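Local coordinates for LRR receptor-like serine/threonine-protein kinase RGI3 (PDB 5HZ0) that serves as a cell-surface receptor for RGF peptide hormones, which maintain the root stem cell niche, binding them through its extracellular leucine-rich repeats, at residues 336-341 and 358-363; 383-388 and 407-412. The protein carries 5 engineered substitutions. One frame throughout, in Å; residues are numbered along the deposited sequence.

Contact 1. Residues 336-341 and 358-363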
loop_
_atom_site.group_PDB
_atom_site.type_symbol
_atom_site.label_atom_id
_atom_site.label_comp_id
_atom_site.label_asym_id
_atom_site.label_seq_id
_atom_site.Cartn_x
_atom_site.Cartn_y
_atom_site.Cartn_z
ATOM N N ASN A 336 -4.142 -15.580 8.895
ATOM C CA ASN A 336 -3.753 -16.252 10.120
ATOM C C ASN A 336 -4.424 -17.621 10.220
ATOM O O ASN A 336 -5.000 -18.114 9.254
ATOM C CB ASN A 336 -4.125 -15.403 11.347
ATOM C CG ASN A 336 -3.092 -14.373 11.648
ATOM O OD1 ASN A 336 -1.977 -14.712 12.059
ATOM N ND2 ASN A 336 -3.435 -13.098 11.423
ATOM N N LYS A 337 -4.297 -18.237 11.385
ATOM C CA LYS A 337 -5.013 -19.457 11.754
ATOM C C LYS A 337 -6.289 -19.283 12.619
ATOM O O LYS A 337 -6.668 -20.206 13.347
ATOM C CB LYS A 337 -4.058 -20.491 12.343
ATOM C CG LYS A 337 -3.503 -21.427 11.324
ATOM C CD LYS A 337 -2.516 -20.777 10.405
ATOM C CE LYS A 337 -2.108 -21.807 9.338
ATOM N NZ LYS A 337 -1.526 -21.195 8.109
ATOM N N LEU A 338 -6.842 -18.076 12.685
ATOM C CA LEU A 338 -8.039 -17.830 13.498
ATOM C C LEU A 338 -9.215 -18.772 13.198
ATOM O O LEU A 338 -9.535 -19.003 12.034
ATOM C CB LEU A 338 -8.513 -16.384 13.324
ATOM C CG LEU A 338 -7.568 -15.238 13.676
ATOM C CD1 LEU A 338 -8.230 -13.918 13.320
ATOM C CD2 LEU A 338 -7.163 -15.263 15.136
ATOM N N THR A 339 -9.864 -19.291 14.249
ATOM C CA THR A 339 -11.088 -20.106 14.111
ATOM C C THR A 339 -12.243 -19.564 14.938
ATOM O O THR A 339 -12.085 -18.606 15.692
ATOM C CB THR A 339 -10.886 -21.536 14.626
ATOM O OG1 THR A 339 -10.351 -21.478 15.952
ATOM C CG2 THR A 339 -9.929 -22.316 13.730
ATOM N N GLY A 340 -13.394 -20.221 14.831
ATOM C CA GLY A 340 -14.551 -19.854 15.629
ATOM C C GLY A 340 -15.392 -18.807 14.938
ATOM O O GLY A 340 -15.091 -18.406 13.813
ATOM N N ASN A 341 -16.449 -18.371 15.614
ATOM C CA ASN A 341 -17.305 -17.293 15.127
ATOM C C ASN A 341 -16.618 -15.945 15.219
ATOM O O ASN A 341 -15.815 -15.700 16.110
ATOM C CB ASN A 341 -18.598 -17.208 15.946
ATOM C CG ASN A 341 -19.465 -18.446 15.819
ATOM O OD1 ASN A 341 -19.157 -19.495 16.384
ATOM N ND2 ASN A 341 -20.579 -18.318 15.111
ATOM N N SER A 358 -9.836 -11.773 6.360
ATOM C CA SER A 358 -9.708 -12.791 5.289
ATOM C C SER A 358 -8.617 -13.812 5.557
ATOM O O SER A 358 -7.707 -13.582 6.349
ATOM C CB SER A 358 -9.386 -12.154 3.928
ATOM O OG SER A 358 -10.308 -11.144 3.542
ATOM N N TYR A 359 -8.737 -14.960 4.903
ATOM C CA TYR A 359 -7.728 -16.015 4.979
ATOM C C TYR A 359 -7.517 -16.500 6.406
ATOM O O TYR A 359 -6.417 -16.433 6.967
ATOM C CB TYR A 359 -6.392 -15.569 4.358
ATOM C CG TYR A 359 -6.470 -15.275 2.880
ATOM C CD1 TYR A 359 -6.540 -16.307 1.944
ATOM C CD2 TYR A 359 -6.450 -13.972 2.417
ATOM C CE1 TYR A 359 -6.617 -16.038 0.584
ATOM C CE2 TYR A 359 -6.523 -13.691 1.078
ATOM C CZ TYR A 359 -6.602 -14.722 0.165
ATOM O OH TYR A 359 -6.670 -14.411 -1.165
ATOM N N ASN A 360 -8.593 -17.038 6.959
ATOM C CA ASN A 360 -8.561 -17.730 8.229
ATOM C C ASN A 360 -9.506 -18.916 8.159
ATOM O O ASN A 360 -9.984 -19.301 7.090
ATOM C CB ASN A 360 -8.988 -16.809 9.375
ATOM C CG ASN A 360 -7.910 -15.822 9.768
ATOM O OD1 ASN A 360 -6.956 -16.191 10.441
ATOM N ND2 ASN A 360 -8.065 -14.560 9.366
ATOM N N SER A 361 -9.725 -19.521 9.312
ATOM C CA SER A 361 -10.699 -20.577 9.493
ATOM C C SER A 361 -12.038 -20.187 10.120
ATOM O O SER A 361 -12.746 -21.049 10.633
ATOM C CB SER A 361 -10.074 -21.765 10.176
ATOM O OG SER A 361 -9.322 -22.442 9.205
ATOM N N LEU A 362 -12.326 -18.894 10.185
ATOM C CA LEU A 362 -13.561 -18.431 10.802
ATOM C C LEU A 362 -14.798 -19.169 10.291
ATOM O O LEU A 362 -14.962 -19.374 9.085
ATOM C CB LEU A 362 -13.715 -16.927 10.591
ATOM C CG LEU A 362 -12.536 -16.134 11.152
ATOM C CD1 LEU A 362 -12.535 -14.696 10.631
ATOM C CD2 LEU A 362 -12.564 -16.203 12.674
ATOM N N SER A 363 -15.650 -19.596 11.223
ATOM C CA SER A 363 -16.880 -20.290 10.869
ATOM C C SER A 363 -18.092 -19.601 11.471
ATOM O O SER A 363 -17.964 -18.579 12.123
ATOM C CB SER A 363 -16.832 -21.774 11.275
ATOM O OG SER A 363 -16.064 -21.982 12.446
#
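OD1 of the Asn360 side-chain amide lies against residues 336-338, and both ends of that amide are put to work. On the acceptor end, OD1 takes the backbone N-H of Leu338 at 2.9 Å from Leu338 N, a bent bond (136° at the hydrogen) whose donor lies 29° out of the carbonyl plane. On the donor end, ND2 binds Leu357 O of its own repeat and, weakly, Ala333 O of the repeat before. The first torsion of Asn360 sets CG anti to its carbonyl carbon (chi1 -76°), turning the amide toward the preceding coil. This is the asparagine ladder of leucine-rich repeats, here joining LRR 15 to LRR 16. Asn336 is the preceding rung: its ND2 reaches Ala333 O and Ile309 O, and its OD1 receives Ile314 N.

Backbone bonds run on both sides of the rung. Ser361 N donates to Leu338 O at 2.8 Å, with Asn336 N bonded to Tyr359 O before it and Ser363 N to Gly340 O after it. Leu338 lies side by side with Asn360, both pointing the same way, and its CB meets Leu362 CD2 at 4.1 Å. Thr339 CG2 rests on Ser361 CB at 3.6 Å. Tyr359, part of the peptide-recognition motif, turns its ring away from the coil before and packs on a polar side chain of the bound peptide.

An alanine in place of Asn360 would probably leave the buried N-H of Leu338 without its acceptor and the carbonyl of Leu357 without this donor. Since the amide ties its own turn and the preceding one at once, the chemistry implies that stacking of the coils is written into buried polar groups as well as leucines.

Contact 2. Residues 383-388 and 407-412; sequences SNDLSG and GNRLAG
Asp385 and Arg409 reach each other slantwise over the joint between two coils, their carboxylate and guanidinium planes turned 44° apart. Arg409 NE meets Asp385 OD1 at 3.2 Å in a nearly straight bond (168°), within the guanidinium plane and on the syn side of the oxygen but 31° out of the carboxylate plane. The second link of this salt bridge, Arg409 NH2 to Asp385 OD2 at 3.3 Å, is weak. Asp385 leaves the backbone facing away from the other segment, yet its carboxylate folds back toward the arginine. Ser387 CB lies over one guanidinium face, offset toward the rim.

Leu386 and Asn408 are oriented otherwise: they lie alongside each other and point the same way. Asn408 OD1 accepts Leu386 N at 3.0 Å, while its ND2 binds Leu405 O and Leu381 O. Backbone bonds join the coils as well: Asn384 N to Gly407 O, Arg409 N to Leu386 O at 2.7 Å, and Ala411 N to Gly388 O at 2.8 Å.

The two segments follow strands 378-380 and 402-404, neighbouring parallel strands of the solenoid, where the chain leaves those strands in LRR 17 and LRR 18. Beyond, Asn432 OD1 receives Leu410 N, and strand 411-412 pairs in parallel with strand 433-434, carrying the stacking into the next coil.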
loop_
_atom_site.group_PDB
_atom_site.type_symbol
_atom_site.label_atom_id
_atom_site.label_comp_id
_atom_site.label_asym_id
_atom_site.label_seq_id
_atom_site.Cartn_x
_atom_site.Cartn_y
_atom_site.Cartn_z
ATOM N N SER A 383 -12.286 -15.866 1.922
ATOM C CA SER A 383 -11.552 -17.086 2.278
ATOM C C SER A 383 -11.611 -17.483 3.764
ATOM O O SER A 383 -10.653 -17.327 4.510
ATOM C CB SER A 383 -10.103 -17.048 1.797
ATOM O OG SER A 383 -9.419 -18.183 2.297
ATOM N N ASN A 384 -12.757 -17.987 4.177
ATOM C CA ASN A 384 -12.922 -18.539 5.505
ATOM C C ASN A 384 -13.879 -19.705 5.360
ATOM O O ASN A 384 -14.114 -20.171 4.248
ATOM C CB ASN A 384 -13.486 -17.491 6.478
ATOM C CG ASN A 384 -12.420 -16.557 7.015
ATOM O OD1 ASN A 384 -11.656 -16.935 7.882
ATOM N ND2 ASN A 384 -12.372 -15.330 6.500
ATOM N N ASP A 385 -14.365 -20.216 6.483
ATOM C CA ASP A 385 -15.426 -21.226 6.505
ATOM C C ASP A 385 -16.830 -20.692 6.778
ATOM O O ASP A 385 -17.673 -21.429 7.271
ATOM C CB ASP A 385 -15.099 -22.445 7.370
ATOM C CG ASP A 385 -15.905 -23.674 6.954
ATOM O OD1 ASP A 385 -16.206 -23.793 5.745
ATOM O OD2 ASP A 385 -16.256 -24.504 7.821
ATOM N N LEU A 386 -17.028 -19.390 6.630
ATOM C CA LEU A 386 -18.309 -18.745 6.952
ATOM C C LEU A 386 -19.518 -19.268 6.165
ATOM O O LEU A 386 -19.482 -19.376 4.945
ATOM C CB LEU A 386 -18.198 -17.224 6.767
ATOM C CG LEU A 386 -17.137 -16.495 7.583
ATOM C CD1 LEU A 386 -16.968 -15.094 7.046
ATOM C CD2 LEU A 386 -17.565 -16.438 9.032
ATOM N N SER A 387 -20.595 -19.572 6.876
ATOM C CA SER A 387 -21.842 -20.014 6.256
ATOM C C SER A 387 -23.030 -19.177 6.739
ATOM O O SER A 387 -22.849 -18.156 7.402
ATOM C CB SER A 387 -22.098 -21.483 6.554
ATOM O OG SER A 387 -22.109 -21.699 7.949
ATOM N N GLY A 388 -24.241 -19.606 6.384
ATOM C CA GLY A 388 -25.446 -18.898 6.771
ATOM C C GLY A 388 -25.832 -17.836 5.761
ATOM O O GLY A 388 -25.189 -17.716 4.719
ATOM N N GLY A 407 -15.341 -16.731 -1.271
ATOM C CA GLY A 407 -14.601 -17.864 -0.742
ATOM C C GLY A 407 -15.074 -18.340 0.616
ATOM O O GLY A 407 -14.279 -18.538 1.543
ATOM N N ASN A 408 -16.386 -18.516 0.727
ATOM C CA ASN A 408 -17.023 -19.063 1.919
ATOM C C ASN A 408 -18.148 -20.027 1.520
ATOM O O ASN A 408 -18.222 -20.452 0.364
ATOM C CB ASN A 408 -17.569 -17.937 2.812
ATOM C CG ASN A 408 -16.472 -17.157 3.515
ATOM O OD1 ASN A 408 -15.878 -17.646 4.469
ATOM N ND2 ASN A 408 -16.201 -15.943 3.046
ATOM N N ARG A 409 -18.955 -20.436 2.497
ATOM C CA ARG A 409 -20.142 -21.290 2.295
ATOM C C ARG A 409 -21.501 -20.594 2.317
ATOM O O ARG A 409 -22.515 -21.244 2.604
ATOM C CB ARG A 409 -20.136 -22.545 3.186
ATOM C CG ARG A 409 -19.232 -23.660 2.669
ATOM C CD ARG A 409 -19.441 -24.975 3.418
ATOM N NE ARG A 409 -19.035 -24.919 4.818
ATOM C CZ ARG A 409 -19.854 -25.182 5.834
ATOM N NH1 ARG A 409 -21.116 -25.519 5.593
ATOM N NH2 ARG A 409 -19.414 -25.119 7.084
ATOM N N LEU A 410 -21.508 -19.268 2.189
ATOM C CA LEU A 410 -22.740 -18.474 2.369
ATOM C C LEU A 410 -23.939 -18.988 1.569
ATOM O O LEU A 410 -23.803 -19.315 0.399
ATOM C CB LEU A 410 -22.468 -17.010 2.018
ATOM C CG LEU A 410 -21.376 -16.327 2.853
ATOM C CD1 LEU A 410 -21.045 -14.949 2.287
ATOM C CD2 LEU A 410 -21.752 -16.240 4.330
ATOM N N ALA A 411 -25.112 -19.053 2.204
ATOM C CA ALA A 411 -26.313 -19.624 1.568
ATOM C C ALA A 411 -27.475 -18.639 1.461
ATOM O O ALA A 411 -27.396 -17.517 1.953
ATOM C CB ALA A 411 -26.759 -20.895 2.295
ATOM N N GLY A 412 -28.562 -19.073 0.830
ATOM C CA GLY A 412 -29.699 -18.203 0.593
ATOM C C GLY A 412 -29.511 -17.108 -0.449
ATOM O O GLY A 412 -28.482 -17.034 -1.123
#

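Contact 1 and contact 2 come in series along the chain, their centres about 12 Å apart, and occupy equivalent places in four consecutive repeats, LRR 15 to LRR 18. Contact 1 follows the parallel strands 330-332 and 354-356, contact 2 strands 378-380 and 402-404. They adjoin directly: Leu362 N lies 3.1 Å from Asn384 OD1, a weak hydrogen bond through which the ladder probably continues, and alongside it the backbone pair Asn360 N and Ser383 O, 3.2 Å apart, is probably bonded too. Tyr359 also packs on Ser383. The worked example shows how one local pattern, repeated coil after coil, builds the extended curved ectodomain along which the receptor recognises its peptide.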